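Local coordinates for designed Anbu Protein (Synthetic construct, PDB 5LOY) that forms a helical assembly and is probably a peptide-bond hydrolase, as a designed relative of the proteasome beta subunits, at residues 213-216 / 217-221. Residues are numbered along the deposited sequence; the frame is centred on the assembly and turned at random.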
ATOM      1  N   ASP A 213      25.174   3.102  -0.394  1.00 48.99           N
ATOM      2  CA  ASP A 213      25.435   2.225   0.738  1.00 47.45           C
ATOM      3  C   ASP A 213      25.560   0.762   0.315  1.00 47.90           C
ATOM      4  O   ASP A 213      24.600   0.192  -0.187  1.00 47.36           O
ATOM      5  CB  ASP A 213      24.345   2.334   1.790  1.00 44.30           C
ATOM      6  CG  ASP A 213      24.702   1.582   3.050  1.00 44.76           C
ATOM      7  OD1 ASP A 213      25.777   1.863   3.605  1.00 47.10           O
ATOM      8  OD2 ASP A 213      23.924   0.702   3.481  1.00 43.44           O
ATOM      9  N   PRO A 214      26.734   0.143   0.537  1.00 49.25           N
ATOM     10  CA  PRO A 214      26.919  -1.252   0.112  1.00 48.80           C
ATOM     11  C   PRO A 214      25.926  -2.212   0.737  1.00 46.02           C
ATOM     12  O   PRO A 214      25.389  -3.047   0.042  1.00 45.32           O
ATOM     13  CB  PRO A 214      28.343  -1.576   0.570  1.00 50.98           C
ATOM     14  CG  PRO A 214      29.044  -0.257   0.552  1.00 52.55           C
ATOM     15  CD  PRO A 214      27.999   0.733   1.018  1.00 51.03           C
ATOM     16  N   TYR A 215      25.663  -2.092   2.030  1.00 45.21           N
ATOM     17  CA  TYR A 215      24.764  -3.031   2.672  1.00 43.90           C
ATOM     18  C   TYR A 215      23.353  -2.946   2.070  1.00 44.31           C
ATOM     19  O   TYR A 215      22.758  -3.991   1.722  1.00 43.00           O
ATOM     20  CB  TYR A 215      24.692  -2.836   4.180  1.00 42.37           C
ATOM     21  CG  TYR A 215      23.643  -3.728   4.823  1.00 41.65           C
ATOM     22  CD1 TYR A 215      23.825  -5.099   4.920  1.00 42.25           C
ATOM     23  CD2 TYR A 215      22.467  -3.202   5.306  1.00 39.71           C
ATOM     24  CE1 TYR A 215      22.868  -5.908   5.493  1.00 41.35           C
ATOM     25  CE2 TYR A 215      21.505  -3.996   5.896  1.00 39.30           C
ATOM     26  CZ  TYR A 215      21.700  -5.345   5.987  1.00 40.75           C
ATOM     27  OH  TYR A 215      20.700  -6.119   6.569  1.00 41.81           O
ATOM     28  N   PHE A 216      22.817  -1.727   1.941  1.00 43.59           N
ATOM     29  CA  PHE A 216      21.444  -1.584   1.463  1.00 42.21           C
ATOM     30  C   PHE A 216      21.337  -2.070   0.014  1.00 42.33           C
ATOM     31  O   PHE A 216      20.341  -2.679  -0.341  1.00 39.99           O
ATOM     32  CB  PHE A 216      20.921  -0.152   1.639  1.00 40.72           C
ATOM     33  CG  PHE A 216      19.415  -0.006   1.439  1.00 37.75           C
ATOM     34  CD1 PHE A 216      18.510  -0.886   2.006  1.00 36.86           C
ATOM     35  CD2 PHE A 216      18.917   1.035   0.693  1.00 37.24           C
ATOM     36  CE1 PHE A 216      17.130  -0.727   1.830  1.00 36.24           C
ATOM     37  CE2 PHE A 216      17.549   1.200   0.511  1.00 36.19           C
ATOM     38  CZ  PHE A 216      16.650   0.314   1.067  1.00 35.11           C
ATOM     39  N   ARG A 217      22.375  -1.857  -0.789  1.00 45.70           N
ATOM     40  CA  ARG A 217      22.430  -2.440  -2.133  1.00 50.01           C
ATOM     41  C   ARG A 217      22.413  -3.956  -2.134  1.00 51.25           C
ATOM     42  O   ARG A 217      21.693  -4.547  -2.914  1.00 51.00           O
ATOM     43  CB  ARG A 217      23.682  -2.023  -2.867  1.00 55.76           C
ATOM     44  CG  ARG A 217      23.550  -0.725  -3.623  1.00 62.13           C
ATOM     45  CD  ARG A 217      24.710  -0.562  -4.612  1.00 67.93           C
ATOM     46  NE  ARG A 217      24.720   0.807  -5.102  1.00 71.78           N
ATOM     47  CZ  ARG A 217      25.724   1.370  -5.755  1.00 81.16           C
ATOM     48  NH1 ARG A 217      26.844   0.694  -6.003  1.00 86.35           N
ATOM     49  NH2 ARG A 217      25.609   2.634  -6.148  1.00 82.57           N
ATOM     50  N   MET A 218      23.206  -4.574  -1.262  1.00 51.99           N
ATOM     51  CA  MET A 218      23.223  -6.017  -1.143  1.00 54.02           C
ATOM     52  C   MET A 218      21.861  -6.535  -0.730  1.00 49.71           C
ATOM     53  O   MET A 218      21.392  -7.531  -1.247  1.00 47.81           O
ATOM     54  CB  MET A 218      24.255  -6.490  -0.130  1.00 61.84           C
ATOM     55  CG  MET A 218      24.942  -7.789  -0.518  1.00 70.42           C
ATOM     56  SD  MET A 218      26.312  -8.335   0.558  1.00 84.58           S
ATOM     57  CE  MET A 218      25.963  -7.733   2.228  1.00 77.59           C
ATOM     58  N   LEU A 219      21.240  -5.868   0.225  1.00 46.91           N
ATOM     59  CA  LEU A 219      19.975  -6.322   0.754  1.00 46.35           C
ATOM     60  C   LEU A 219      18.924  -6.306  -0.346  1.00 47.04           C
ATOM     61  O   LEU A 219      18.202  -7.288  -0.546  1.00 52.43           O
ATOM     62  CB  LEU A 219      19.547  -5.439   1.918  1.00 46.30           C
ATOM     63  CG  LEU A 219      18.368  -5.857   2.782  1.00 48.20           C
ATOM     64  CD1 LEU A 219      18.742  -7.122   3.533  1.00 51.57           C
ATOM     65  CD2 LEU A 219      18.001  -4.774   3.787  1.00 49.96           C
ATOM     66  N   ARG A 220      18.828  -5.203  -1.074  1.00 45.19           N
ATOM     67  CA  ARG A 220      17.810  -5.078  -2.102  1.00 44.14           C
ATOM     68  C   ARG A 220      17.976  -6.154  -3.175  1.00 44.64           C
ATOM     69  O   ARG A 220      17.015  -6.742  -3.642  1.00 44.02           O
ATOM     70  CB  ARG A 220      17.863  -3.696  -2.727  1.00 45.63           C
ATOM     71  CG  ARG A 220      17.501  -2.597  -1.746  1.00 47.56           C
ATOM     72  CD  ARG A 220      17.682  -1.229  -2.361  1.00 51.34           C
ATOM     73  NE  ARG A 220      16.396  -0.781  -2.864  1.00 56.73           N
ATOM     74  CZ  ARG A 220      16.161   0.441  -3.335  1.00 61.46           C
ATOM     75  NH1 ARG A 220      17.157   1.331  -3.382  1.00 59.45           N
ATOM     76  NH2 ARG A 220      14.922   0.774  -3.762  1.00 61.15           N
ATOM     77  N   LYS A 221      19.212  -6.401  -3.554  1.00 45.77           N
ATOM     78  CA  LYS A 221      19.507  -7.313  -4.616  1.00 47.52           C
ATOM     79  C   LYS A 221      19.206  -8.745  -4.197  1.00 47.72           C
ATOM     80  O   LYS A 221      18.694  -9.511  -4.985  1.00 48.32           O
ATOM     81  CB  LYS A 221      20.963  -7.133  -5.021  1.00 50.98           C
ATOM     82  CG  LYS A 221      21.537  -8.159  -5.976  1.00 55.40           C
ATOM     83  CD  LYS A 221      23.013  -7.841  -6.184  1.00 60.53           C
ATOM     84  CE  LYS A 221      23.887  -9.080  -6.272  1.00 64.09           C
ATOM     85  NZ  LYS A 221      23.783  -9.655  -7.634  1.00 66.72           N
TER
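Arg220 lays its side chain across one face of the Phe216 ring, one helical turn back along the same helix. Its CD sits 3.9 Å from the ring centroid, only 16° off the normal, a CH-pi contact displaced toward the ring's rim. The guanidinium lies on the same side, past the rim beyond CE2 and CZ, its plane 19° from the ring's, with NH1 3.9 Å from Phe216 CE2. A bend at chi3 (96°) carries the end of the chain out past the rim, where NE forms a salt bridge with Asp178 of helix 166-183. With an alanine here the CD methylene is gone, so Phe216 would probably lose packing on this face and Asp178 the charge that pairs with it.

At the ring's edge, near its plane, comes Leu219 CD2, 4.3 Å from Phe216 CD1. The same leucine reaches Tyr215, its CD1 lying 3.7 Å from the phenol OH. Both aromatic residues touch helix 166-183 and strand 205-209, Phe216 through Met181 and Ile209, Tyr215 through Lys171 and Arg207.

All this happens on the first turns of helix 214-232, the C-terminal helix that follows the last strand of this proteasome-like Ntn-hydrolase fold. Asp213 is its N-cap: OD2 accepts from Phe216 N at 3.1 Å, approached from above the carboxylate plane, and also pairs with Arg207. Regular i to i+4 backbone bonds begin at once, from Arg217 N to Asp213 O and onward, and Arg220 N closes on Phe216 O at 3.0 Å. Tyr215 also faces the second subunit, where its OH is hydrogen-bonded to Pro235 O; Met218 packs on that same proline, while its CE stands 4.3 Å from Tyr215 CD1.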